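Local coordinates for E3 SUMO-protein ligase SIZ2 (Saccharomyces cerevisiae, PDB 6U75) that probably acts as an E3 ligase in the nucleus, promoting attachment of the ubiquitin-like modifier SUMO to target proteins, and binds zinc and double-stranded DNA, at residues Y50-F55 with A104-Y109; T181-Q186 with E242-I247. One frame throughout, in Å; residues are numbered along the deposited sequence.

Two contacts, one in the PINIT domain and one in the SP-RING region of this SIZ2 fragment, illustrate how a chain closes long loops by different means. From the N terminus, after three strands and helix 38-46, the chain enters the strand holding Tyr50-Phe55, and interaction 1 closes a loop of 48 residues when Ala104-Tyr109 returns beside it. The chain then passes through strands 117-123 and 130-139 and helices 142-150 and 157-168. Interaction 2 closes a second loop, of 55 residues, which carries the zinc ligands and joins strand 181-184 to helix 242-249. The loops follow in series, neither nesting nor crossing; the centres of interaction 1 and interaction 2 are 41 Å apart.

Interaction 1 (Y50-F55 with A104-Y109); sequences YKLYLF and ANLTPY
Thr107 OG1 lies at the centre of a short polar chain joining the two segments. It accepts a hydrogen bond from the backbone N of Leu52 at 2.8 Å, nearly straight (163° at the hydrogen), and donates one to Asn105 OD1, 2.6 Å away. That oxygen also accepts a bond from Thr107 N, closing an Asx turn: the hydroxyl approaches in the plane of the amide carbonyl, whereas the backbone N sits well above it. With its CG anti to the backbone N (chi1 -178°), Asn105 leans its amide out from the strand toward Thr107, where OD1 meets both groups. Two donors thus limit the amide's rotation, and its OD1 also lies at the edge of the Tyr53 ring, 3.5 Å from CE1, the ring and amide planes being 67° apart. Lys51 crosses Thr107 at about a right angle, its CB and CD packing against OG1.

Backbone pairing continues from this turn. Leu106 N bonds to Leu52 O at 2.9 Å, and Leu54 and Ala104 exchange two bonds as an antiparallel hydrogen-bonded pair, Leu54 N reaching Ala104 O at 2.8 Å. Tyr53 and Asn105 form the neighbouring non-hydrogen-bonded pair. On the face with Leu54 and Ala104 the contact is apolar: Leu106 CD1 approaches Leu54 CB at 4.0 Å, while Leu52 CD2 lies near Leu106 CB. Leu80 and Phe82 of strand 79-82 add to this buried cluster.

Along its other edge, strand 50-58 pairs with strand 130-139 through Lys51, Tyr53 and Phe55. The arrangement is a brief antiparallel edge pairing that ends in an Asx turn, where a threonine hydroxyl takes over as acceptor for the strand; here it adds the short strand 104-105 to a sheet of the PINIT domain.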
loop_
_atom_site.group_PDB
_atom_site.type_symbol
_atom_site.label_atom_id
_atom_site.label_comp_id
_atom_site.label_asym_id
_atom_site.label_seq_id
_atom_site.Cartn_x
_atom_site.Cartn_y
_atom_site.Cartn_z
ATOM N N TYR A 50 16.094 4.376 5.913
ATOM C CA TYR A 50 15.459 4.575 7.208
ATOM C C TYR A 50 14.850 5.969 7.279
ATOM O O TYR A 50 15.528 6.967 7.014
ATOM C CB TYR A 50 16.463 4.382 8.348
ATOM C CG TYR A 50 16.906 2.947 8.570
ATOM C CD1 TYR A 50 16.411 1.910 7.787
ATOM C CD2 TYR A 50 17.813 2.633 9.571
ATOM C CE1 TYR A 50 16.816 0.603 7.993
ATOM C CE2 TYR A 50 18.221 1.330 9.785
ATOM C CZ TYR A 50 17.719 0.320 8.994
ATOM O OH TYR A 50 18.121 -0.980 9.203
ATOM N N LYS A 51 13.571 6.027 7.642
ATOM C CA LYS A 51 12.842 7.278 7.779
ATOM C C LYS A 51 12.075 7.269 9.094
ATOM O O LYS A 51 11.797 6.215 9.669
ATOM C CB LYS A 51 11.864 7.498 6.614
ATOM C CG LYS A 51 12.495 7.459 5.227
ATOM C CD LYS A 51 13.570 8.522 5.057
ATOM C CE LYS A 51 13.813 8.842 3.591
ATOM N NZ LYS A 51 12.850 9.859 3.084
ATOM N N LEU A 52 11.729 8.463 9.570
ATOM C CA LEU A 52 10.908 8.622 10.767
ATOM C C LEU A 52 9.475 8.882 10.323
ATOM O O LEU A 52 9.174 9.940 9.762
ATOM C CB LEU A 52 11.426 9.755 11.648
ATOM C CG LEU A 52 10.589 10.021 12.902
ATOM C CD1 LEU A 52 10.548 8.786 13.789
ATOM C CD2 LEU A 52 11.123 11.217 13.674
ATOM N N TYR A 53 8.592 7.920 10.576
ATOM C CA TYR A 53 7.212 7.975 10.120
ATOM C C TYR A 53 6.269 8.148 11.302
ATOM O O TYR A 53 6.396 7.453 12.320
ATOM C CB TYR A 53 6.843 6.709 9.339
ATOM C CG TYR A 53 7.238 6.724 7.876
ATOM C CD1 TYR A 53 8.059 7.718 7.358
ATOM C CD2 TYR A 53 6.771 5.747 7.007
ATOM C CE1 TYR A 53 8.411 7.732 6.021
ATOM C CE2 TYR A 53 7.119 5.753 5.670
ATOM C CZ TYR A 53 7.937 6.746 5.182
ATOM O OH TYR A 53 8.283 6.754 3.852
ATOM N N LEU A 54 5.332 9.079 11.154
ATOM C CA LEU A 54 4.231 9.262 12.087
ATOM C C LEU A 54 3.060 8.383 11.668
ATOM O O LEU A 54 2.738 8.282 10.482
ATOM C CB LEU A 54 3.805 10.729 12.118
ATOM C CG LEU A 54 2.634 11.121 13.019
ATOM C CD1 LEU A 54 3.056 11.160 14.477
ATOM C CD2 LEU A 54 2.071 12.465 12.586
ATOM N N PHE A 55 2.428 7.747 12.650
ATOM C CA PHE A 55 1.311 6.845 12.421
ATOM C C PHE A 55 0.132 7.271 13.283
ATOM O O PHE A 55 0.313 7.738 14.411
ATOM C CB PHE A 55 1.691 5.395 12.746
ATOM C CG PHE A 55 2.722 4.816 11.820
ATOM C CD1 PHE A 55 4.068 5.081 12.006
ATOM C CD2 PHE A 55 2.344 4.001 10.767
ATOM C CE1 PHE A 55 5.016 4.549 11.155
ATOM C CE2 PHE A 55 3.288 3.466 9.914
ATOM C CZ PHE A 55 4.625 3.740 10.108
ATOM N N ALA A 104 3.045 9.829 7.764
ATOM C CA ALA A 104 3.660 11.110 7.444
ATOM C C ALA A 104 5.160 11.020 7.687
ATOM O O ALA A 104 5.595 10.508 8.723
ATOM C CB ALA A 104 3.053 12.235 8.283
ATOM N N ASN A 105 5.943 11.518 6.734
ATOM C CA ASN A 105 7.398 11.467 6.811
ATOM C C ASN A 105 7.899 12.716 7.526
ATOM O O ASN A 105 7.805 13.826 6.994
ATOM C CB ASN A 105 8.006 11.354 5.415
ATOM C CG ASN A 105 9.519 11.250 5.443
ATOM O OD1 ASN A 105 10.105 10.816 6.434
ATOM N ND2 ASN A 105 10.159 11.649 4.351
ATOM N N LEU A 106 8.436 12.535 8.731
ATOM C CA LEU A 106 8.989 13.626 9.520
ATOM C C LEU A 106 10.495 13.780 9.347
ATOM O O LEU A 106 11.082 14.693 9.937
ATOM C CB LEU A 106 8.676 13.411 11.005
ATOM C CG LEU A 106 7.222 13.110 11.375
ATOM C CD1 LEU A 106 7.122 12.754 12.848
ATOM C CD2 LEU A 106 6.316 14.287 11.046
ATOM N N THR A 107 11.129 12.920 8.550
ATOM C CA THR A 107 12.590 12.888 8.499
ATOM C C THR A 107 13.205 14.221 8.096
ATOM O O THR A 107 14.103 14.700 8.811
ATOM C CB THR A 107 13.041 11.774 7.549
ATOM O OG1 THR A 107 12.321 10.570 7.838
ATOM C CG2 THR A 107 14.534 11.514 7.703
ATOM N N PRO A 108 12.798 14.865 6.997
ATOM C CA PRO A 108 13.530 16.061 6.543
ATOM C C PRO A 108 13.358 17.273 7.442
ATOM O O PRO A 108 14.193 18.184 7.383
ATOM C CB PRO A 108 12.949 16.318 5.147
ATOM C CG PRO A 108 11.585 15.743 5.201
ATOM C CD PRO A 108 11.665 14.546 6.109
ATOM N N TYR A 109 12.314 17.318 8.269
ATOM C CA TYR A 109 12.032 18.476 9.104
ATOM C C TYR A 109 12.456 18.267 10.554
ATOM O O TYR A 109 12.037 19.027 11.433
ATOM C CB TYR A 109 10.544 18.818 9.025
ATOM C CG TYR A 109 9.988 18.707 7.623
ATOM C CD1 TYR A 109 10.384 19.588 6.625
ATOM C CD2 TYR A 109 9.073 17.716 7.294
ATOM C CE1 TYR A 109 9.883 19.487 5.340
ATOM C CE2 TYR A 109 8.566 17.607 6.012
ATOM C CZ TYR A 109 8.976 18.494 5.041
ATOM O OH TYR A 109 8.472 18.389 3.765
#

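Interaction 2 (T181-Q186 with E242-I247); sequences TVLSLQ and EFVDNI
The SP-RING part of the ligase, a RING-like zinc finger, contains this contact as a small strand-to-helix hydrophobic core. Leu183 and Leu185, near the end of strand 181-184 and just beyond it, meet Val244 and Ile247, two residues three positions apart on one side of helix 242-249. The closest approach is tip to tip: Leu183 CD2 comes to 3.7 Å from Ile247 CD1. Leu183 has its CG anti to the backbone N (chi1 170°) and directs both methyls at the helix, where they also rest against Val244 CG2, CD2 at 4.1 Å. Ile247 extends fully along its longer branch (chi2 -179°), which brings CD1 to Leu183.

The shorter branch of the isoleucine serves the second leucine. Its CG2 lies 3.9 Å from Leu185 CD2, the two side chains crossing at about a right angle, and the same leucine methyl is 4.3 Å from Val244 CG1. Val244 therefore spends one methyl on each leucine, as Ile247 does with its two branches. All four residues are buried, and what joins the segments is apolar packing of branched ends. At the end of the strand, Ser184 OG accepts a hydrogen bond from Gln186 N at 3.0 Å in an ST turn, bending the chain near Leu185.

The contact lies near, but not in, the zinc site formed by Cys203, His205, Cys226 and Cys229: the Leu183 side chain is about 8 Å from that of His205 and about 12 Å from the zinc ion. Strand 181-184 is an outer strand of a three-stranded antiparallel sheet and pairs with strand 257-260, whose Ile260 touches Leu183. Helix 242-249 packs through Phe243 onto helix 157-168, while Val244 touches Pro197 of strand 197-199.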
loop_
_atom_site.group_PDB
_atom_site.type_symbol
_atom_site.label_atom_id
_atom_site.label_comp_id
_atom_site.label_asym_id
_atom_site.label_seq_id
_atom_site.Cartn_x
_atom_site.Cartn_y
_atom_site.Cartn_z
ATOM N N THR A 181 -13.684 -16.252 -25.399
ATOM C CA THR A 181 -13.558 -15.197 -24.404
ATOM C C THR A 181 -12.409 -14.275 -24.792
ATOM O O THR A 181 -11.478 -14.677 -25.493
ATOM C CB THR A 181 -13.331 -15.780 -22.997
ATOM O OG1 THR A 181 -13.165 -14.714 -22.054
ATOM C CG2 THR A 181 -12.102 -16.678 -22.966
ATOM N N VAL A 182 -12.483 -13.025 -24.346
ATOM C CA VAL A 182 -11.516 -12.003 -24.732
ATOM C C VAL A 182 -10.575 -11.748 -23.561
ATOM O O VAL A 182 -11.012 -11.357 -22.471
ATOM C CB VAL A 182 -12.208 -10.707 -25.185
ATOM C CG1 VAL A 182 -12.812 -10.894 -26.570
ATOM C CG2 VAL A 182 -13.278 -10.277 -24.190
ATOM N N LEU A 183 -9.285 -11.976 -23.790
ATOM C CA LEU A 183 -8.234 -11.683 -22.825
ATOM C C LEU A 183 -7.542 -10.391 -23.241
ATOM O O LEU A 183 -7.005 -10.301 -24.351
ATOM C CB LEU A 183 -7.228 -12.834 -22.755
ATOM C CG LEU A 183 -5.939 -12.582 -21.968
ATOM C CD1 LEU A 183 -6.234 -12.413 -20.487
ATOM C CD2 LEU A 183 -4.949 -13.710 -22.196
ATOM N N SER A 184 -7.559 -9.397 -22.359
ATOM C CA SER A 184 -6.895 -8.131 -22.625
ATOM C C SER A 184 -5.433 -8.206 -22.206
ATOM O O SER A 184 -5.107 -8.726 -21.135
ATOM C CB SER A 184 -7.590 -6.989 -21.880
ATOM O OG SER A 184 -6.839 -5.790 -21.979
ATOM N N LEU A 185 -4.556 -7.696 -23.065
ATOM C CA LEU A 185 -3.147 -7.547 -22.735
ATOM C C LEU A 185 -2.842 -6.198 -22.102
ATOM O O LEU A 185 -1.670 -5.899 -21.848
ATOM C CB LEU A 185 -2.284 -7.730 -23.988
ATOM C CG LEU A 185 -2.434 -9.060 -24.729
ATOM C CD1 LEU A 185 -1.400 -9.167 -25.840
ATOM C CD2 LEU A 185 -2.319 -10.236 -23.771
ATOM N N GLN A 186 -3.861 -5.386 -21.841
ATOM C CA GLN A 186 -3.693 -4.058 -21.273
ATOM C C GLN A 186 -3.934 -4.090 -19.770
ATOM O O GLN A 186 -4.686 -4.923 -19.258
ATOM C CB GLN A 186 -4.653 -3.062 -21.929
ATOM C CG GLN A 186 -4.591 -3.054 -23.446
ATOM C CD GLN A 186 -3.201 -2.756 -23.970
ATOM O OE1 GLN A 186 -2.439 -3.667 -24.293
ATOM N NE2 GLN A 186 -2.864 -1.475 -24.057
ATOM N N GLU A 242 2.114 -17.003 -15.890
ATOM C CA GLU A 242 2.949 -17.471 -16.991
ATOM C C GLU A 242 2.192 -17.462 -18.313
ATOM O O GLU A 242 2.786 -17.210 -19.365
ATOM C CB GLU A 242 3.471 -18.876 -16.690
ATOM C CG GLU A 242 4.534 -19.358 -17.662
ATOM C CD GLU A 242 4.941 -20.797 -17.418
ATOM O OE1 GLU A 242 4.250 -21.489 -16.640
ATOM O OE2 GLU A 242 5.952 -21.237 -18.005
ATOM N N PHE A 243 0.885 -17.726 -18.281
ATOM C CA PHE A 243 0.104 -17.797 -19.513
ATOM C C PHE A 243 0.071 -16.446 -20.221
ATOM O O PHE A 243 0.482 -16.321 -21.383
ATOM C CB PHE A 243 -1.312 -18.283 -19.187
ATOM C CG PHE A 243 -2.120 -18.670 -20.392
ATOM C CD1 PHE A 243 -1.780 -19.783 -21.144
ATOM C CD2 PHE A 243 -3.237 -17.936 -20.759
ATOM C CE1 PHE A 243 -2.527 -20.145 -22.249
ATOM C CE2 PHE A 243 -3.989 -18.295 -21.860
ATOM C CZ PHE A 243 -3.633 -19.401 -22.606
ATOM N N VAL A 244 -0.417 -15.415 -19.526
ATOM C CA VAL A 244 -0.490 -14.084 -20.121
ATOM C C VAL A 244 0.907 -13.568 -20.440
ATOM O O VAL A 244 1.116 -12.875 -21.441
ATOM C CB VAL A 244 -1.245 -13.122 -19.185
ATOM C CG1 VAL A 244 -1.382 -11.752 -19.834
ATOM C CG2 VAL A 244 -2.609 -13.689 -18.822
ATOM N N ASP A 245 1.884 -13.892 -19.591
ATOM C CA ASP A 245 3.251 -13.450 -19.843
ATOM C C ASP A 245 3.778 -14.019 -21.155
ATOM O O ASP A 245 4.386 -13.297 -21.955
ATOM C CB ASP A 245 4.154 -13.858 -18.679
ATOM C CG ASP A 245 5.591 -13.425 -18.878
ATOM O OD1 ASP A 245 5.858 -12.206 -18.821
ATOM O OD2 ASP A 245 6.453 -14.304 -19.091
ATOM N N ASN A 246 3.549 -15.311 -21.397
ATOM C CA ASN A 246 3.998 -15.915 -22.645
ATOM C C ASN A 246 3.225 -15.360 -23.834
ATOM O O ASN A 246 3.794 -15.169 -24.915
ATOM C CB ASN A 246 3.853 -17.435 -22.576
ATOM C CG ASN A 246 4.727 -18.054 -21.505
ATOM O OD1 ASN A 246 5.653 -17.420 -21.000
ATOM N ND2 ASN A 246 4.440 -19.303 -21.155
ATOM N N ILE A 247 1.930 -15.093 -23.657
ATOM C CA ILE A 247 1.160 -14.493 -24.746
ATOM C C ILE A 247 1.736 -13.130 -25.110
ATOM O O ILE A 247 1.839 -12.779 -26.291
ATOM C CB ILE A 247 -0.330 -14.400 -24.370
ATOM C CG1 ILE A 247 -0.934 -15.803 -24.288
ATOM C CG2 ILE A 247 -1.083 -13.539 -25.387
ATOM C CD1 ILE A 247 -2.408 -15.827 -23.944
#